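Local structure of putative nuclease YbcO (Escherichia coli K-12, 3G27) at residues Arg11-Gln14 against Val20-Gly23; Ala56-Asp59 against Arg63-His66; Pro46-Thr51 against Arg83-Trp88. The protein binds zinc and is probably a nuclease of prophage origin. All coordinates share one frame; numbering follows the deposited sequence.

Contacts 1 and 2 meet at one zinc ion: Cys13 and Cys21 come from contact 1 and Cys57 from contact 2, with Cys54 as the fourth ligand. Their centres lie about 12 Å apart, and Cys13 SG is 3.9 Å from Cys57 SG. Contact 3 sits about 15 Å from contact 1, centre to centre, on the opposite side of the chain's centre; the two are joined where Gln14 O faces Arg83 NH1 at 2.6 Å, probably a hydrogen bond. Contacts 2 and 3 do not touch, their nearest atoms being about 7 Å apart. His32, the predicted proton acceptor, lies near both: its side chain is about 7 Å from that of His58 and about 4 Å from that of Ala50.

Contact 1: residues Arg11-Gln14 against Val20-Gly23; sequences RECQ and VCNG. With ZN (zinc ion), chain B; CA (calcium ion), chain C.
Cys13 SG and Cys21 SG face each other 3.9 Å apart across a zinc ion. Next to them the flat carboxamide of Gln14 turns onto its own segment: NE2 donates to Glu12 O at 3.2 Å, with that oxygen close to the amide plane, whereas NE2 itself stands above the carbonyl plane of Glu12, 60° out of it. The two thiolates are pulled together by zinc, which is 2.4 Å from Cys13 SG and 2.3 Å from Cys21 SG. Both sulfurs are anti to their own backbone N, and both CB atoms point toward the opposing segment, so the side chains reach the ion from two sides at an S-Zn-S angle of 109°. With Cys54 and Cys57 this makes a four-cysteine zinc site, tetrahedral as is usual for such sites, in which two loop cysteines join a CxxC pair. Gly23 N adds a weak N-H...S bond to Cys21 SG. The backbone of Cys21 serves a second metal, a calcium ion 7.9 Å from the zinc: Cys21 O binds it at 2.5 Å, together with Gly19 O and three waters. One of these waters also donates to Val20 O at 2.7 Å.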
ATOM      1  N   ARG A  11       2.930  10.639  16.054  1.00 40.20           N
ATOM      2  CA  ARG A  11       3.515  10.977  14.781  1.00 39.85           C
ATOM      3  C   ARG A  11       2.453  11.587  13.882  1.00 38.82           C
ATOM      4  O   ARG A  11       1.253  11.431  14.090  1.00 38.53           O
ATOM      5  CB  ARG A  11       4.057   9.730  14.096  1.00 40.32           C
ATOM      6  CG  ARG A  11       5.238   9.086  14.755  1.00 42.87           C
ATOM      7  CD  ARG A  11       6.474   9.356  13.963  1.00 46.51           C
ATOM      8  NE  ARG A  11       7.539   8.404  14.252  1.00 49.81           N
ATOM      9  CZ  ARG A  11       8.720   8.428  13.649  1.00 52.26           C
ATOM     10  NH1 ARG A  11       9.658   7.536  13.971  1.00 53.11           N
ATOM     11  NH2 ARG A  11       8.964   9.360  12.721  1.00 53.90           N
ATOM     12  N   GLU A  12       2.930  12.226  12.834  1.00 38.04           N
ATOM     13  CA  GLU A  12       2.084  12.800  11.805  1.00 38.29           C
ATOM     14  C   GLU A  12       1.274  11.774  11.005  1.00 36.36           C
ATOM     15  O   GLU A  12       1.788  10.728  10.609  1.00 35.38           O
ATOM     16  CB  GLU A  12       2.972  13.593  10.840  1.00 39.42           C
ATOM     17  CG  GLU A  12       2.211  14.477   9.877  1.00 43.96           C
ATOM     18  CD  GLU A  12       2.820  15.869   9.766  1.00 50.72           C
ATOM     19  OE1 GLU A  12       3.840  16.048   9.019  1.00 53.51           O
ATOM     20  OE2 GLU A  12       2.258  16.775  10.448  1.00 55.06           O
ATOM     21  N   CYS A  13       0.008  12.106  10.734  1.00 34.45           N
ATOM     22  CA  CYS A  13      -0.861  11.264   9.915  1.00 32.66           C
ATOM     23  C   CYS A  13      -0.251  11.125   8.537  1.00 32.16           C
ATOM     24  O   CYS A  13       0.133  12.114   7.934  1.00 30.96           O
ATOM     25  CB  CYS A  13      -2.248  11.895   9.799  1.00 32.44           C
ATOM     26  SG  CYS A  13      -3.471  10.916   8.930  1.00 30.09           S
ATOM     27  N   GLN A  14      -0.158   9.889   8.052  1.00 31.93           N
ATOM     28  CA  GLN A  14       0.324   9.612   6.701  1.00 31.42           C
ATOM     29  C   GLN A  14      -0.802   9.370   5.704  1.00 30.93           C
ATOM     30  O   GLN A  14      -0.528   9.211   4.527  1.00 29.57           O
ATOM     31  CB  GLN A  14       1.269   8.419   6.716  1.00 31.98           C
ATOM     32  CG  GLN A  14       2.505   8.629   7.560  1.00 32.11           C
ATOM     33  CD  GLN A  14       3.326   9.826   7.068  1.00 34.89           C
ATOM     34  OE1 GLN A  14       3.710   9.883   5.904  1.00 36.16           O
ATOM     35  NE2 GLN A  14       3.569  10.796   7.954  1.00 33.06           N
ATOM     36  N   VAL A  20     -11.267  15.459   5.830  1.00 28.56           N
ATOM     37  CA  VAL A  20     -11.380  14.453   6.873  1.00 28.78           C
ATOM     38  C   VAL A  20     -10.232  14.506   7.910  1.00 28.84           C
ATOM     39  O   VAL A  20     -10.462  14.442   9.127  1.00 30.41           O
ATOM     40  CB  VAL A  20     -11.509  13.000   6.228  1.00 28.77           C
ATOM     41  CG1 VAL A  20     -11.430  11.949   7.290  1.00 26.85           C
ATOM     42  CG2 VAL A  20     -12.773  12.868   5.393  1.00 26.36           C
ATOM     43  N   CYS A  21      -9.008  14.630   7.429  1.00 28.61           N
ATOM     44  CA  CYS A  21      -7.853  14.679   8.303  1.00 28.75           C
ATOM     45  C   CYS A  21      -8.029  15.768   9.326  1.00 28.41           C
ATOM     46  O   CYS A  21      -8.466  16.878   8.994  1.00 29.37           O
ATOM     47  CB  CYS A  21      -6.561  14.944   7.512  1.00 28.16           C
ATOM     48  SG  CYS A  21      -4.985  14.420   8.393  1.00 30.33           S
ATOM     49  N   ASN A  22      -7.670  15.474  10.567  1.00 28.47           N
ATOM     50  CA  ASN A  22      -7.592  16.515  11.564  1.00 28.62           C
ATOM     51  C   ASN A  22      -6.181  17.137  11.690  1.00 29.35           C
ATOM     52  O   ASN A  22      -6.013  18.166  12.296  1.00 29.28           O
ATOM     53  CB  ASN A  22      -8.171  16.067  12.925  1.00 28.77           C
ATOM     54  CG  ASN A  22      -7.388  14.950  13.595  1.00 27.74           C
ATOM     55  OD1 ASN A  22      -6.162  14.888  13.540  1.00 29.97           O
ATOM     56  ND2 ASN A  22      -8.107  14.075  14.260  1.00 25.38           N
ATOM     57  N   GLY A  23      -5.171  16.496  11.121  1.00 29.84           N
ATOM     58  CA  GLY A  23      -3.808  17.005  11.163  1.00 30.36           C
ATOM     59  C   GLY A  23      -3.161  17.092  12.537  1.00 30.38           C
ATOM     60  O   GLY A  23      -2.156  17.805  12.707  1.00 30.79           O
TER
HETATM   61 ZN    ZN B  97      -5.466  12.219   8.996  1.00 38.54          ZN
HETATM   62 CA    CA C  98     -10.309  18.514   9.035  1.00 38.85          CA
HETATM   63  O   HOH W   1     -10.966  16.590  10.613  1.00 30.91           O
HETATM   64  O   HOH W   2      -8.554  19.638  10.164  1.00 26.03           O
HETATM   65  O   HOH W   3      -8.643  18.945   7.056  1.00 29.39           O

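Contact 2: residues Ala56-Asp59 against Arg63-His66; sequences ACHD and RRTH. With ZN (zinc ion), chain B; EDO (1,2-ethanediol), chain D.
Arg64 grips Asp59 side-on, with NE and NH2 both donating to the single oxygen OD1, at 3.1 Å from NE and 2.9 Å from NH2. The oxygen lies almost in the guanidinium plane, but the carboxylate is turned nearly perpendicular to that plane, 84° away. NH2 meets the anti lone pair of OD1, while NE approaches from above the carboxylate. A bend at chi3 (-67°) turns the guanidinium toward OD1. NH1 makes a salt bridge to Asp62, so the guanidinium has a second carboxylate partner.

Over the imidazole of His58, Arg64 NH2 stands 3.7 Å above the ring centre. The planes are 85° apart, so the guanidinium presents its edge to the ring face. CG of His58 is anti to its backbone N, which puts the ring face under NH2.

Backbone and water bonds add to the contact. Asp59 O accepts from Thr65 N at 3.3 Å and, weakly, from Arg64 N. One water donates to Ala56 O and to Thr65 OG1, at 2.8 Å from OG1, and Glu60 also hydrogen-bonds that hydroxyl. Beyond the contact, His66 N donates to a 1,2-ethanediol, probably from the crystallisation liquor, whose O2 lies over the imidazole face.

Arg63, with positive phi, is the first residue to leave helical geometry; its guanidinium bonds to Val68 O and Glu60. The chain turns there in a Schellman motif, which closes the C-terminal end of helix 55-61, the short helix that supplies Cys57 to the four-cysteine zinc site.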
ATOM      1  N   ALA A  56      -9.495  10.820  12.848  1.00 27.84           N
ATOM      2  CA  ALA A  56     -10.477  11.041  11.788  1.00 28.35           C
ATOM      3  C   ALA A  56     -10.225  10.171  10.579  1.00 28.27           C
ATOM      4  O   ALA A  56     -11.119   9.543  10.032  1.00 27.70           O
ATOM      5  CB  ALA A  56     -10.444  12.504  11.380  1.00 28.33           C
ATOM      6  N   CYS A  57      -8.986  10.160  10.134  1.00 29.42           N
ATOM      7  CA  CYS A  57      -8.626   9.335   8.977  1.00 29.68           C
ATOM      8  C   CYS A  57      -8.777   7.859   9.302  1.00 29.34           C
ATOM      9  O   CYS A  57      -9.212   7.080   8.485  1.00 29.54           O
ATOM     10  CB  CYS A  57      -7.197   9.654   8.527  1.00 29.53           C
ATOM     11  SG  CYS A  57      -7.071  11.167   7.582  1.00 30.22           S
ATOM     12  N   HIS A  58      -8.456   7.474  10.534  1.00 29.33           N
ATOM     13  CA  HIS A  58      -8.631   6.108  10.954  1.00 28.28           C
ATOM     14  C   HIS A  58     -10.100   5.690  10.830  1.00 27.83           C
ATOM     15  O   HIS A  58     -10.404   4.665  10.251  1.00 28.00           O
ATOM     16  CB  HIS A  58      -8.161   6.007  12.391  1.00 28.97           C
ATOM     17  CG  HIS A  58      -8.140   4.627  12.935  1.00 29.75           C
ATOM     18  ND1 HIS A  58      -8.106   4.376  14.288  1.00 31.80           N
ATOM     19  CD2 HIS A  58      -8.113   3.419  12.318  1.00 31.59           C
ATOM     20  CE1 HIS A  58      -8.058   3.064  14.477  1.00 31.38           C
ATOM     21  NE2 HIS A  58      -8.067   2.465  13.300  1.00 29.96           N
ATOM     22  N   ASP A  59     -11.020   6.483  11.371  1.00 26.98           N
ATOM     23  CA  ASP A  59     -12.447   6.151  11.294  1.00 26.39           C
ATOM     24  C   ASP A  59     -12.934   6.062   9.848  1.00 25.90           C
ATOM     25  O   ASP A  59     -13.710   5.196   9.512  1.00 26.30           O
ATOM     26  CB  ASP A  59     -13.263   7.147  12.069  1.00 26.21           C
ATOM     27  CG  ASP A  59     -13.028   7.062  13.578  1.00 27.36           C
ATOM     28  OD1 ASP A  59     -12.513   6.026  14.033  1.00 27.96           O
ATOM     29  OD2 ASP A  59     -13.382   8.022  14.324  1.00 28.80           O
ATOM     30  N   ARG A  63     -14.134   2.781   7.468  1.00 26.89           N
ATOM     31  CA  ARG A  63     -15.537   2.974   7.017  1.00 26.02           C
ATOM     32  C   ARG A  63     -16.524   3.134   8.157  1.00 25.17           C
ATOM     33  O   ARG A  63     -17.718   2.967   7.968  1.00 24.84           O
ATOM     34  CB  ARG A  63     -16.008   1.901   6.012  1.00 26.38           C
ATOM     35  CG  ARG A  63     -15.008   1.567   4.892  1.00 27.44           C
ATOM     36  CD  ARG A  63     -14.415   2.815   4.209  1.00 26.28           C
ATOM     37  NE  ARG A  63     -15.411   3.494   3.382  1.00 30.22           N
ATOM     38  CZ  ARG A  63     -15.394   4.791   3.072  1.00 31.39           C
ATOM     39  NH1 ARG A  63     -16.348   5.291   2.295  1.00 30.99           N
ATOM     40  NH2 ARG A  63     -14.438   5.596   3.538  1.00 33.04           N
ATOM     41  N   ARG A  64     -16.029   3.498   9.334  1.00 25.47           N
ATOM     42  CA  ARG A  64     -16.911   3.946  10.420  1.00 24.62           C
ATOM     43  C   ARG A  64     -17.548   5.286  10.047  1.00 25.21           C
ATOM     44  O   ARG A  64     -18.685   5.597  10.461  1.00 26.52           O
ATOM     45  CB  ARG A  64     -16.155   4.024  11.741  1.00 24.23           C
ATOM     46  CG  ARG A  64     -15.924   2.667  12.361  1.00 24.11           C
ATOM     47  CD  ARG A  64     -15.382   2.768  13.803  1.00 25.69           C
ATOM     48  NE  ARG A  64     -14.038   3.328  13.815  1.00 24.40           N
ATOM     49  CZ  ARG A  64     -12.923   2.643  13.543  1.00 25.94           C
ATOM     50  NH1 ARG A  64     -12.948   1.353  13.257  1.00 26.14           N
ATOM     51  NH2 ARG A  64     -11.759   3.259  13.553  1.00 26.98           N
ATOM     52  N   THR A  65     -16.834   6.058   9.229  1.00 25.71           N
ATOM     53  CA  THR A  65     -17.398   7.217   8.535  1.00 24.96           C
ATOM     54  C   THR A  65     -17.201   6.977   7.070  1.00 25.29           C
ATOM     55  O   THR A  65     -16.332   6.202   6.672  1.00 25.34           O
ATOM     56  CB  THR A  65     -16.740   8.573   8.963  1.00 24.57           C
ATOM     57  OG1 THR A  65     -15.316   8.579   8.701  1.00 23.71           O
ATOM     58  CG2 THR A  65     -17.012   8.863  10.433  1.00 23.37           C
ATOM     59  N   HIS A  66     -18.016   7.633   6.265  1.00 25.35           N
ATOM     60  CA  HIS A  66     -17.908   7.522   4.826  1.00 25.83           C
ATOM     61  C   HIS A  66     -18.038   8.907   4.170  1.00 26.03           C
ATOM     62  O   HIS A  66     -18.813   9.108   3.234  1.00 26.17           O
ATOM     63  CB  HIS A  66     -18.949   6.532   4.305  1.00 25.98           C
ATOM     64  CG  HIS A  66     -20.315   6.773   4.858  1.00 25.48           C
ATOM     65  ND1 HIS A  66     -20.725   6.247   6.063  1.00 25.80           N
ATOM     66  CD2 HIS A  66     -21.347   7.519   4.399  1.00 23.65           C
ATOM     67  CE1 HIS A  66     -21.955   6.652   6.320  1.00 25.55           C
ATOM     68  NE2 HIS A  66     -22.356   7.427   5.327  1.00 25.15           N
TER
HETATM   69 ZN    ZN B  97      -5.466  12.219   8.996  1.00 38.54          ZN
HETATM   70  C1  EDO D  99     -21.778  10.940   7.361  1.00 49.81           C
HETATM   71  O1  EDO D  99     -21.287  11.244   6.039  1.00 56.36           O
HETATM   72  C2  EDO D  99     -20.690  10.337   8.252  1.00 47.43           C
HETATM   73  O2  EDO D  99     -20.004   9.252   7.630  1.00 41.89           O
HETATM   74  O   HOH W   4     -13.729  10.449   9.988  1.00 28.59           O

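Contact 3: residues Pro46-Thr51 against Arg83-Trp88; sequences PDLIAT and RTQVIW
Leu48 O accepts from Gln85 NE2 at 2.9 Å, with an N-H...O angle of 155°, and, weakly, from Ala50 N of its own segment. The latter bond closes an inverse gamma turn centred on Ile49. Gln85 reaches across because its chain is extended beyond CG (chi2 174°); NE2 stands above the Leu48 carbonyl plane, 52° out of it. NE2 also bonds OE1 of Gln85 of the second subunit, so it serves both the fold and the dimer. Alongside, Leu48 CG packs against Gln85 NE2 at 3.9 Å, the two side chains crossing at about a right angle. Leu48 also touches Ile94 of its own chain and Ile94 of the second subunit.

Further along, Thr84 CB points toward the strand, and Thr84 OG1 comes within 3.5 Å of Thr51 CA. This hydroxyl is hydrogen-bonded to Gly80 O, one turn back in the helix, and to Ile52 N. The CB and CG2 of Thr84 rest near Ala50 O. Thr84 O lies 3.2 Å above one face of the Trp88 ring, toward its rim.

Helix 70-90 is thus laid on the start of strand 50-53, whose partner strand 29-32 ends in His32. Asp47 OD1 hydrogen-bonds His32 NE2. Two antiparallel strands followed by helix 55-61 are consistent with the beta-beta-alpha core of His-Me finger nucleases.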
ATOM      1  N   PRO A  46      -1.177  -8.054  10.643  1.00 43.40           N
ATOM      2  CA  PRO A  46       0.167  -7.688  11.073  1.00 42.43           C
ATOM      3  C   PRO A  46       0.343  -6.177  11.086  1.00 41.07           C
ATOM      4  O   PRO A  46      -0.307  -5.492  10.310  1.00 40.87           O
ATOM      5  CB  PRO A  46       1.068  -8.351  10.025  1.00 42.57           C
ATOM      6  CG  PRO A  46       0.165  -8.696   8.861  1.00 42.70           C
ATOM      7  CD  PRO A  46      -1.236  -8.294   9.193  1.00 43.18           C
ATOM      8  N   ASP A  47       1.189  -5.682  11.992  1.00 40.04           N
ATOM      9  CA  ASP A  47       1.422  -4.236  12.198  1.00 39.20           C
ATOM     10  C   ASP A  47       2.192  -3.585  11.048  1.00 38.18           C
ATOM     11  O   ASP A  47       2.136  -2.361  10.880  1.00 38.86           O
ATOM     12  CB  ASP A  47       2.200  -3.978  13.494  1.00 39.18           C
ATOM     13  CG  ASP A  47       1.401  -4.315  14.756  1.00 40.55           C
ATOM     14  OD1 ASP A  47       0.149  -4.416  14.717  1.00 41.89           O
ATOM     15  OD2 ASP A  47       2.052  -4.481  15.813  1.00 42.83           O
ATOM     16  N   LEU A  48       2.934  -4.398  10.290  1.00 36.49           N
ATOM     17  CA  LEU A  48       3.563  -3.964   9.052  1.00 34.97           C
ATOM     18  C   LEU A  48       2.496  -3.439   8.094  1.00 33.65           C
ATOM     19  O   LEU A  48       2.657  -2.383   7.502  1.00 33.53           O
ATOM     20  CB  LEU A  48       4.348  -5.132   8.417  1.00 34.83           C
ATOM     21  CG  LEU A  48       5.142  -4.820   7.145  1.00 34.88           C
ATOM     22  CD1 LEU A  48       6.333  -3.891   7.467  1.00 34.53           C
ATOM     23  CD2 LEU A  48       5.585  -6.094   6.388  1.00 33.47           C
ATOM     24  N   ILE A  49       1.395  -4.171   7.982  1.00 32.39           N
ATOM     25  CA  ILE A  49       0.319  -3.838   7.058  1.00 31.59           C
ATOM     26  C   ILE A  49      -0.634  -2.852   7.751  1.00 31.05           C
ATOM     27  O   ILE A  49      -1.802  -3.138   8.024  1.00 30.19           O
ATOM     28  CB  ILE A  49      -0.387  -5.120   6.532  1.00 31.32           C
ATOM     29  CG1 ILE A  49       0.539  -5.930   5.607  1.00 31.73           C
ATOM     30  CG2 ILE A  49      -1.615  -4.757   5.699  1.00 30.46           C
ATOM     31  CD1 ILE A  49       1.833  -6.346   6.172  1.00 31.47           C
ATOM     32  N   ALA A  50      -0.089  -1.674   8.026  1.00 30.84           N
ATOM     33  CA  ALA A  50      -0.768  -0.638   8.802  1.00 30.96           C
ATOM     34  C   ALA A  50      -0.177   0.732   8.435  1.00 30.61           C
ATOM     35  O   ALA A  50       0.930   0.813   7.880  1.00 30.50           O
ATOM     36  CB  ALA A  50      -0.622  -0.902  10.305  1.00 30.08           C
ATOM     37  N   THR A  51      -0.946   1.780   8.718  1.00 30.24           N
ATOM     38  CA  THR A  51      -0.521   3.166   8.532  1.00 29.82           C
ATOM     39  C   THR A  51      -0.726   3.974   9.808  1.00 29.47           C
ATOM     40  O   THR A  51      -1.605   3.674  10.598  1.00 29.49           O
ATOM     41  CB  THR A  51      -1.297   3.846   7.374  1.00 30.31           C
ATOM     42  OG1 THR A  51      -0.763   5.160   7.146  1.00 29.29           O
ATOM     43  CG2 THR A  51      -2.825   3.916   7.658  1.00 28.46           C
ATOM     44  N   ARG A  83       4.103   5.158   2.992  1.00 29.82           N
ATOM     45  CA  ARG A  83       4.811   6.238   3.700  1.00 29.89           C
ATOM     46  C   ARG A  83       5.271   5.853   5.114  1.00 29.29           C
ATOM     47  O   ARG A  83       6.414   6.106   5.483  1.00 29.55           O
ATOM     48  CB  ARG A  83       3.922   7.452   3.778  1.00 30.66           C
ATOM     49  CG  ARG A  83       3.562   8.030   2.430  1.00 34.46           C
ATOM     50  CD  ARG A  83       2.803   9.343   2.602  1.00 40.35           C
ATOM     51  NE  ARG A  83       2.203   9.744   1.338  1.00 43.82           N
ATOM     52  CZ  ARG A  83       0.928  10.082   1.154  1.00 47.66           C
ATOM     53  NH1 ARG A  83       0.047  10.101   2.155  1.00 47.87           N
ATOM     54  NH2 ARG A  83       0.526  10.415  -0.072  1.00 50.58           N
ATOM     55  N   THR A  84       4.383   5.229   5.878  1.00 28.63           N
ATOM     56  CA  THR A  84       4.699   4.672   7.199  1.00 28.08           C
ATOM     57  C   THR A  84       5.831   3.662   7.203  1.00 28.84           C
ATOM     58  O   THR A  84       6.732   3.745   8.027  1.00 28.84           O
ATOM     59  CB  THR A  84       3.469   3.994   7.779  1.00 27.85           C
ATOM     60  OG1 THR A  84       2.389   4.945   7.791  1.00 26.57           O
ATOM     61  CG2 THR A  84       3.733   3.465   9.182  1.00 25.37           C
ATOM     62  N   GLN A  85       5.781   2.695   6.298  1.00 29.60           N
ATOM     63  CA  GLN A  85       6.855   1.710   6.166  1.00 30.11           C
ATOM     64  C   GLN A  85       8.134   2.405   5.769  1.00 30.33           C
ATOM     65  O   GLN A  85       9.209   2.047   6.234  1.00 29.98           O
ATOM     66  CB  GLN A  85       6.486   0.627   5.148  1.00 30.29           C
ATOM     67  CG  GLN A  85       5.283  -0.262   5.589  1.00 30.85           C
ATOM     68  CD  GLN A  85       4.825  -1.247   4.519  1.00 31.02           C
ATOM     69  OE1 GLN A  85       5.444  -1.376   3.462  1.00 34.12           O
ATOM     70  NE2 GLN A  85       3.767  -1.975   4.809  1.00 31.03           N
ATOM     71  N   VAL A  86       8.026   3.426   4.929  1.00 31.09           N
ATOM     72  CA  VAL A  86       9.205   4.177   4.546  1.00 31.85           C
ATOM     73  C   VAL A  86       9.792   4.922   5.754  1.00 32.85           C
ATOM     74  O   VAL A  86      11.007   4.995   5.905  1.00 32.70           O
ATOM     75  CB  VAL A  86       8.929   5.171   3.413  1.00 32.07           C
ATOM     76  CG1 VAL A  86      10.051   6.228   3.370  1.00 31.82           C
ATOM     77  CG2 VAL A  86       8.794   4.449   2.076  1.00 30.54           C
ATOM     78  N   ILE A  87       8.930   5.463   6.606  1.00 33.43           N
ATOM     79  CA  ILE A  87       9.372   6.046   7.878  1.00 34.47           C
ATOM     80  C   ILE A  87      10.087   5.002   8.759  1.00 36.07           C
ATOM     81  O   ILE A  87      11.159   5.286   9.307  1.00 35.34           O
ATOM     82  CB  ILE A  87       8.196   6.628   8.668  1.00 33.99           C
ATOM     83  CG1 ILE A  87       7.697   7.914   8.024  1.00 32.93           C
ATOM     84  CG2 ILE A  87       8.586   6.870  10.103  1.00 34.95           C
ATOM     85  CD1 ILE A  87       6.357   8.376   8.596  1.00 32.76           C
ATOM     86  N   TRP A  88       9.489   3.811   8.891  1.00 37.80           N
ATOM     87  CA  TRP A  88      10.068   2.718   9.690  1.00 39.58           C
ATOM     88  C   TRP A  88      11.439   2.330   9.189  1.00 41.36           C
ATOM     89  O   TRP A  88      12.324   1.993   9.974  1.00 41.02           O
ATOM     90  CB  TRP A  88       9.201   1.453   9.642  1.00 39.56           C
ATOM     91  CG  TRP A  88       7.834   1.552  10.220  1.00 41.16           C
ATOM     92  CD1 TRP A  88       6.796   0.693   9.993  1.00 42.36           C
ATOM     93  CD2 TRP A  88       7.332   2.556  11.114  1.00 43.10           C
ATOM     94  NE1 TRP A  88       5.684   1.092  10.689  1.00 42.91           N
ATOM     95  CE2 TRP A  88       5.983   2.233  11.383  1.00 43.49           C
ATOM     96  CE3 TRP A  88       7.887   3.698  11.714  1.00 43.64           C
ATOM     97  CZ2 TRP A  88       5.181   3.011  12.225  1.00 43.76           C
ATOM     98  CZ3 TRP A  88       7.078   4.476  12.546  1.00 43.70           C
ATOM     99  CH2 TRP A  88       5.744   4.123  12.795  1.00 43.77           C
TER